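Local coordinates for protein packaging enzyme P4 (Pseudomonas phage phi6, PDB 4BLO) that probably hydrolyses nucleoside triphosphates as a hexameric RecA-type motor that drives viral RNA into the phage capsid, at residues L[46-51]-L[67-72]; L[104-109]-L[116-121]; L[239-244]-L[254-259]. One frame throughout, in Å; residues are numbered along the deposited sequence.

Interaction 1: residues L[46-51]-L[67-72]; sequences AAVMEL and SVLLKD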
# COMPACT_ATOMS: atom_id res chain seq x y z
N ALA L 46 -8.70 44.19 1.80
CA ALA L 46 -8.25 45.54 2.19
C ALA L 46 -7.04 46.01 1.35
O ALA L 46 -7.01 47.16 0.91
CB ALA L 46 -7.91 45.56 3.66
N ALA L 47 -6.07 45.11 1.12
CA ALA L 47 -4.86 45.38 0.34
C ALA L 47 -5.19 45.63 -1.15
O ALA L 47 -4.60 46.53 -1.75
CB ALA L 47 -3.88 44.23 0.47
N VAL L 48 -6.15 44.84 -1.71
CA VAL L 48 -6.60 44.93 -3.11
C VAL L 48 -7.32 46.27 -3.32
O VAL L 48 -7.00 46.99 -4.28
CB VAL L 48 -7.49 43.72 -3.51
CG1 VAL L 48 -8.23 43.96 -4.82
CG2 VAL L 48 -6.66 42.45 -3.59
N MET L 49 -8.25 46.62 -2.40
CA MET L 49 -9.02 47.87 -2.46
C MET L 49 -8.11 49.09 -2.35
O MET L 49 -8.33 50.08 -3.06
CB MET L 49 -10.10 47.91 -1.37
CG MET L 49 -11.15 46.79 -1.46
SD MET L 49 -11.85 46.49 -3.10
CE MET L 49 -12.97 47.80 -3.19
N GLU L 50 -7.09 49.03 -1.46
CA GLU L 50 -6.15 50.12 -1.23
C GLU L 50 -5.32 50.38 -2.50
O GLU L 50 -5.10 51.55 -2.86
CB GLU L 50 -5.23 49.83 -0.04
CG GLU L 50 -4.68 51.09 0.59
CD GLU L 50 -3.50 50.89 1.53
OE1 GLU L 50 -3.66 50.16 2.53
OE2 GLU L 50 -2.43 51.47 1.26
N LEU L 51 -4.88 49.28 -3.18
CA LEU L 51 -4.11 49.35 -4.42
C LEU L 51 -4.99 49.84 -5.58
O LEU L 51 -4.53 50.64 -6.40
CB LEU L 51 -3.49 47.99 -4.75
CG LEU L 51 -2.45 47.98 -5.86
CD1 LEU L 51 -1.09 48.45 -5.36
CD2 LEU L 51 -2.34 46.62 -6.45
N SER L 67 1.30 36.74 -2.55
CA SER L 67 2.72 36.73 -2.16
C SER L 67 3.34 38.14 -2.14
O SER L 67 4.28 38.39 -1.39
CB SER L 67 3.52 35.83 -3.10
OG SER L 67 3.45 36.27 -4.44
N VAL L 68 2.77 39.06 -2.95
CA VAL L 68 3.21 40.45 -3.09
C VAL L 68 2.47 41.35 -2.07
O VAL L 68 3.10 42.22 -1.46
CB VAL L 68 3.00 40.89 -4.57
CG1 VAL L 68 2.70 42.38 -4.71
CG2 VAL L 68 4.20 40.50 -5.43
N LEU L 69 1.14 41.13 -1.89
CA LEU L 69 0.29 41.95 -1.02
C LEU L 69 0.35 41.58 0.46
O LEU L 69 0.22 42.47 1.30
CB LEU L 69 -1.18 41.93 -1.49
CG LEU L 69 -1.48 42.45 -2.90
CD1 LEU L 69 -2.92 42.25 -3.23
CD2 LEU L 69 -1.16 43.94 -3.05
N LEU L 70 0.51 40.28 0.80
CA LEU L 70 0.53 39.82 2.20
C LEU L 70 1.91 39.34 2.64
O LEU L 70 2.62 38.73 1.83
CB LEU L 70 -0.50 38.68 2.40
CG LEU L 70 -1.92 38.92 1.89
CD1 LEU L 70 -2.59 37.61 1.53
CD2 LEU L 70 -2.76 39.72 2.88
N LYS L 71 2.29 39.59 3.92
CA LYS L 71 3.58 39.15 4.47
C LYS L 71 3.62 37.61 4.60
O LYS L 71 4.66 36.99 4.33
CB LYS L 71 3.90 39.83 5.80
CG LYS L 71 4.69 41.13 5.63
CD LYS L 71 5.67 41.37 6.78
CE LYS L 71 6.50 42.61 6.59
NZ LYS L 71 7.45 42.83 7.72
N ASP L 72 2.47 37.02 4.97
CA ASP L 72 2.28 35.57 5.05
C ASP L 72 0.97 35.19 4.33
O ASP L 72 -0.08 35.79 4.56
CB ASP L 72 2.31 35.06 6.50
CG ASP L 72 2.23 33.54 6.63
OD1 ASP L 72 2.94 32.84 5.88
OD2 ASP L 72 1.47 33.05 7.51
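Ala47 and Leu69 mark the closest backbone approach, their CA atoms 6.3 Å apart, where the middle of helix 38-54 meets the last turn of the short helix 66-69. The contact is small, 171 Å² summed over both sides, and entirely apolar. Leu69 supplies nearly all of one side. Its CB rests against Ala47 CB at 4.1 Å, and the small alanine lets the two chains come this near. Beyond CB the leucine forks over the neighbouring turns of the longer helix. CD1 reaches Val48 CG2 at 3.8 Å, the valine and leucine side chains running obliquely to one another, while CD2 points to the next turn and comes within 4.5 Å of Leu51 CD2. The leucine gets there with CG opposite its carbonyl carbon (chi1 -61°). In Val48 a chi1 of 166° sends CG1 away from the backbone N and keeps CG2 beside that N, facing the leucine.

Ala47 and Leu51 lie one turn apart, linked by the helical bond from Leu51 N to Ala47 O (3.1 Å). At Leu70 the chain leaves the short helix, and the side chain of this residue turns to Thr43 and Tyr44 farther back along helix 38-54. Val48 also touches Leu177 of helix 167-179 and, like Leu51, Leu59 in the connecting loop. With Tyr44, which Leu69 also touches, Ala47, Val48 and Leu51 have the i, i+3, i+4, i+7 spacing of a knobs-into-holes socket, and Leu69 sits against this group much as a knob does in helix-helix packing.

Interaction 2: residues L[104-109]-L[116-121]; sequences ARKPVT and GIYSGV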
# COMPACT_ATOMS: atom_id res chain seq x y z
N ALA L 104 -28.53 27.73 4.87
CA ALA L 104 -29.94 27.61 5.23
C ALA L 104 -30.80 28.58 4.40
O ALA L 104 -31.96 28.29 4.11
CB ALA L 104 -30.14 27.85 6.71
N ARG L 105 -30.22 29.72 4.03
CA ARG L 105 -30.89 30.72 3.19
C ARG L 105 -30.72 30.36 1.71
O ARG L 105 -29.98 29.44 1.38
CB ARG L 105 -30.33 32.14 3.49
CG ARG L 105 -28.82 32.26 3.31
CD ARG L 105 -28.33 33.68 3.44
NE ARG L 105 -26.91 33.79 3.14
CZ ARG L 105 -26.40 33.97 1.92
NH1 ARG L 105 -27.21 34.04 0.86
NH2 ARG L 105 -25.09 34.05 1.74
N LYS L 106 -31.41 31.09 0.82
CA LYS L 106 -31.29 30.92 -0.63
C LYS L 106 -29.92 31.49 -1.06
O LYS L 106 -29.56 32.59 -0.60
CB LYS L 106 -32.47 31.63 -1.35
CG LYS L 106 -32.53 31.36 -2.86
CD LYS L 106 -33.97 31.35 -3.37
CE LYS L 106 -34.09 30.60 -4.68
NZ LYS L 106 -35.50 30.24 -4.98
N PRO L 107 -29.10 30.77 -1.87
CA PRO L 107 -27.78 31.34 -2.25
C PRO L 107 -27.89 32.49 -3.27
O PRO L 107 -28.82 32.48 -4.07
CB PRO L 107 -27.03 30.15 -2.86
CG PRO L 107 -28.00 29.05 -2.97
CD PRO L 107 -29.34 29.46 -2.50
N VAL L 108 -26.94 33.47 -3.21
CA VAL L 108 -26.84 34.63 -4.11
C VAL L 108 -26.63 34.14 -5.55
O VAL L 108 -25.72 33.35 -5.82
CB VAL L 108 -25.73 35.63 -3.65
CG1 VAL L 108 -25.14 36.41 -4.82
CG2 VAL L 108 -26.26 36.60 -2.59
N THR L 109 -27.50 34.57 -6.46
CA THR L 109 -27.44 34.16 -7.85
C THR L 109 -26.40 35.02 -8.62
O THR L 109 -26.02 36.08 -8.11
CB THR L 109 -28.84 34.15 -8.50
OG1 THR L 109 -29.56 35.34 -8.16
CG2 THR L 109 -29.64 32.93 -8.12
N GLY L 116 -28.46 33.02 -13.97
CA GLY L 116 -29.20 32.72 -12.74
C GLY L 116 -28.59 31.65 -11.88
O GLY L 116 -29.26 31.13 -11.00
N ILE L 117 -27.29 31.34 -12.10
CA ILE L 117 -26.56 30.31 -11.38
C ILE L 117 -26.40 30.67 -9.88
O ILE L 117 -26.25 31.84 -9.53
CB ILE L 117 -25.17 29.99 -12.07
CG1 ILE L 117 -24.58 28.63 -11.57
CG2 ILE L 117 -24.17 31.16 -11.98
CD1 ILE L 117 -23.42 28.05 -12.31
N TYR L 118 -26.42 29.63 -9.03
CA TYR L 118 -26.22 29.80 -7.59
C TYR L 118 -24.74 29.98 -7.31
O TYR L 118 -23.91 29.65 -8.16
CB TYR L 118 -26.81 28.61 -6.79
CG TYR L 118 -28.32 28.51 -6.81
CD1 TYR L 118 -29.12 29.65 -6.66
CD2 TYR L 118 -28.96 27.28 -6.89
CE1 TYR L 118 -30.51 29.56 -6.67
CE2 TYR L 118 -30.35 27.18 -6.88
CZ TYR L 118 -31.12 28.32 -6.77
OH TYR L 118 -32.49 28.23 -6.78
N SER L 119 -24.40 30.55 -6.15
CA SER L 119 -23.00 30.69 -5.75
C SER L 119 -22.44 29.31 -5.42
O SER L 119 -23.16 28.46 -4.88
CB SER L 119 -22.87 31.64 -4.56
OG SER L 119 -23.37 32.92 -4.89
N GLY L 120 -21.20 29.07 -5.82
CA GLY L 120 -20.52 27.80 -5.61
C GLY L 120 -19.38 27.60 -6.58
O GLY L 120 -18.76 28.58 -7.02
N VAL L 121 -19.10 26.35 -6.94
CA VAL L 121 -18.02 26.07 -7.88
C VAL L 121 -18.57 25.36 -9.13
O VAL L 121 -19.55 24.62 -9.07
CB VAL L 121 -16.80 25.35 -7.24
CG1 VAL L 121 -16.95 23.83 -7.23
CG2 VAL L 121 -15.51 25.76 -7.94
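A short, weakly bonded antiparallel beta hairpin, strands 109-110 and 117-118, sets the loop before it against Tyr118 and leads straight into strand 120-126 of the RecA-like central sheet. The CA atoms of Thr109 and Tyr118 lie 4.5 Å apart, and Thr109 CA makes a CA-H...O contact to Ile117 O at 3.1 Å. His110, the next residue in the hairpin, shares a backbone hydrogen bond with Ile117. Gly116, which brings the chain back into the hairpin, has a positive phi that suits glycine.

The Tyr118 ring is the main apolar surface. Pro107 CG lies over one face in a CH-pi contact, 4.2 Å from the ring centroid and 27° off the normal, so the proline leans on the CG-CD1 side of the ring and not on its middle. Tyr118 CG points away from the carbonyl carbon (chi1 -68°), which lays the ring beside Thr109, the two side chains pointing the same way with Thr109 CG2 3.6 Å from Tyr118 CD1. At the far end of the ring, Lys106 crosses obliquely and brings CE to 3.5 Å from Tyr118 OH. The lysine NZ makes a weak, long ion pair with Glu157 of a neighbouring subunit, which also packs on Pro107, so this loop borders the subunit interface. Within the chain, Arg105 NH2 forms a salt bridge with Asp224.

Ser119 closes the contact. Its OG is also hydrogen-bonded to His110 NE2, and donates to Val108 O at 2.6 Å, meeting the carbonyl at a C=O...OG angle of 135°.

Interaction 3: residues L[239-244]-L[254-259]; sequences KIEYVF and AILCAD
This is a largely buried contact between helix and central sheet, Phe244 and Ile240 of helix 240-248 pressing on Ala254 and Leu256 of strand 253-258. The short segments run nearly antiparallel, 166° between their directions, with axes 10.4 Å apart. Phe244 carries most of it. A trans chi1 of -177° carries its ring to the strand. Leu256 CB sits over one face in a CH-pi contact, 3.8 Å from the ring centroid and 17° off the normal. The outer end of the ring comes against the strand backbone, CE1 3.5 Å from Ile255 C, and CZ meets Ala254 CB at 3.8 Å. One turn earlier, Ile240 CG1 packs on Leu256 CD1 at 4.3 Å.

Glu241 crosses Leu256 at about a right angle, OE2 lying 4.1 Å from Leu256 CD2, while its OE1 makes a salt bridge with Arg264, a residue of an ADP pocket. Phe244 also touches Arg264, and Met125 of strand 120-126; its side chain is about 7 Å from a bound ADP. The helix joins strand 226-231 to the parallel strand 253-258, with strand 120-126 between them in the sheet: a beta-alpha-beta crossover of the P-loop NTPase fold, set here next to nucleotide sites.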
# COMPACT_ATOMS: atom_id res chain seq x y z
N LYS L 239 -13.39 6.12 -18.89
CA LYS L 239 -13.94 6.37 -17.55
C LYS L 239 -14.26 7.86 -17.29
O LYS L 239 -14.81 8.18 -16.23
CB LYS L 239 -12.99 5.83 -16.47
CG LYS L 239 -13.12 4.32 -16.21
CD LYS L 239 -14.21 3.97 -15.18
CE LYS L 239 -14.16 2.51 -14.77
NZ LYS L 239 -15.13 2.21 -13.68
N ILE L 240 -13.97 8.76 -18.26
CA ILE L 240 -14.21 10.20 -18.14
C ILE L 240 -15.73 10.52 -17.99
O ILE L 240 -16.09 11.40 -17.21
CB ILE L 240 -13.54 11.00 -19.29
CG1 ILE L 240 -13.48 12.52 -19.00
CG2 ILE L 240 -14.14 10.70 -20.68
CD1 ILE L 240 -12.21 12.98 -18.29
N GLU L 241 -16.60 9.79 -18.73
CA GLU L 241 -18.06 9.93 -18.68
C GLU L 241 -18.57 9.63 -17.28
O GLU L 241 -19.39 10.39 -16.76
CB GLU L 241 -18.73 9.02 -19.72
CG GLU L 241 -18.83 9.66 -21.10
CD GLU L 241 -20.03 10.55 -21.36
OE1 GLU L 241 -21.10 10.31 -20.77
OE2 GLU L 241 -19.91 11.44 -22.23
N TYR L 242 -18.07 8.54 -16.65
CA TYR L 242 -18.44 8.15 -15.28
C TYR L 242 -18.01 9.24 -14.31
O TYR L 242 -18.84 9.67 -13.52
CB TYR L 242 -17.81 6.79 -14.91
CG TYR L 242 -18.01 6.38 -13.46
CD1 TYR L 242 -19.14 5.67 -13.07
CD2 TYR L 242 -17.06 6.68 -12.49
CE1 TYR L 242 -19.33 5.29 -11.74
CE2 TYR L 242 -17.25 6.32 -11.16
CZ TYR L 242 -18.39 5.62 -10.79
OH TYR L 242 -18.56 5.25 -9.48
N VAL L 243 -16.75 9.70 -14.37
CA VAL L 243 -16.18 10.74 -13.49
C VAL L 243 -16.96 12.05 -13.64
O VAL L 243 -17.27 12.69 -12.64
CB VAL L 243 -14.65 10.93 -13.72
CG1 VAL L 243 -14.09 12.08 -12.88
CG2 VAL L 243 -13.89 9.64 -13.41
N PHE L 244 -17.35 12.43 -14.86
CA PHE L 244 -18.10 13.66 -15.05
C PHE L 244 -19.46 13.57 -14.33
O PHE L 244 -19.80 14.48 -13.56
CB PHE L 244 -18.27 13.99 -16.55
CG PHE L 244 -18.98 15.30 -16.78
CD1 PHE L 244 -18.31 16.51 -16.62
CD2 PHE L 244 -20.33 15.33 -17.12
CE1 PHE L 244 -18.97 17.72 -16.82
CE2 PHE L 244 -20.99 16.54 -17.32
CZ PHE L 244 -20.31 17.73 -17.15
N ALA L 254 -21.02 22.30 -13.91
CA ALA L 254 -20.09 21.37 -14.52
C ALA L 254 -20.18 21.49 -16.03
O ALA L 254 -21.28 21.59 -16.58
CB ALA L 254 -20.39 19.94 -14.07
N ILE L 255 -19.01 21.52 -16.67
CA ILE L 255 -18.81 21.62 -18.12
C ILE L 255 -17.85 20.54 -18.57
O ILE L 255 -16.75 20.44 -18.02
CB ILE L 255 -18.28 23.02 -18.57
CG1 ILE L 255 -19.09 24.19 -17.98
CG2 ILE L 255 -18.19 23.10 -20.09
CD1 ILE L 255 -18.26 25.47 -17.78
N LEU L 256 -18.24 19.75 -19.59
CA LEU L 256 -17.37 18.75 -20.20
C LEU L 256 -16.89 19.28 -21.54
O LEU L 256 -17.68 19.84 -22.30
CB LEU L 256 -18.06 17.37 -20.34
CG LEU L 256 -17.17 16.20 -20.91
CD1 LEU L 256 -16.02 15.83 -19.97
CD2 LEU L 256 -17.99 14.98 -21.27
N CYS L 257 -15.60 19.11 -21.82
CA CYS L 257 -14.95 19.50 -23.07
C CYS L 257 -14.46 18.28 -23.78
O CYS L 257 -13.91 17.35 -23.18
CB CYS L 257 -13.81 20.47 -22.83
SG CYS L 257 -14.35 22.14 -22.38
N ALA L 258 -14.60 18.32 -25.09
CA ALA L 258 -14.19 17.28 -26.00
C ALA L 258 -14.06 17.87 -27.39
O ALA L 258 -14.99 18.54 -27.88
CB ALA L 258 -15.21 16.14 -25.99
N ASP L 259 -12.89 17.65 -28.00
CA ASP L 259 -12.50 18.07 -29.36
C ASP L 259 -12.67 19.58 -29.59
O ASP L 259 -13.24 19.99 -30.61
CB ASP L 259 -13.26 17.26 -30.43
CG ASP L 259 -13.11 15.75 -30.29
OD1 ASP L 259 -12.05 15.21 -30.72
OD2 ASP L 259 -14.03 15.11 -29.74

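Burial and chemistry change from one contact to the next. Interaction 3 is the buried one and joins a helix to the central sheet through an aromatic face; interactions 1 and 2 are partly buried. Interaction 1, purely aliphatic, joins two helices and lies across the chain's centre from interaction 3, with centres 37 Å apart. Interaction 2 mixes a proline-tyrosine contact with a hydroxyl-to-carbonyl bond and belongs to a loop and hairpin at the start of the inner strand 120-126. Interactions 2 and 3 reach the same sheet through the adjacent strands 120-126 and 253-258, their nearest atoms about 6 Å apart, and both have residues touching a neighbouring subunit, whereas no other chain reaches interaction 1.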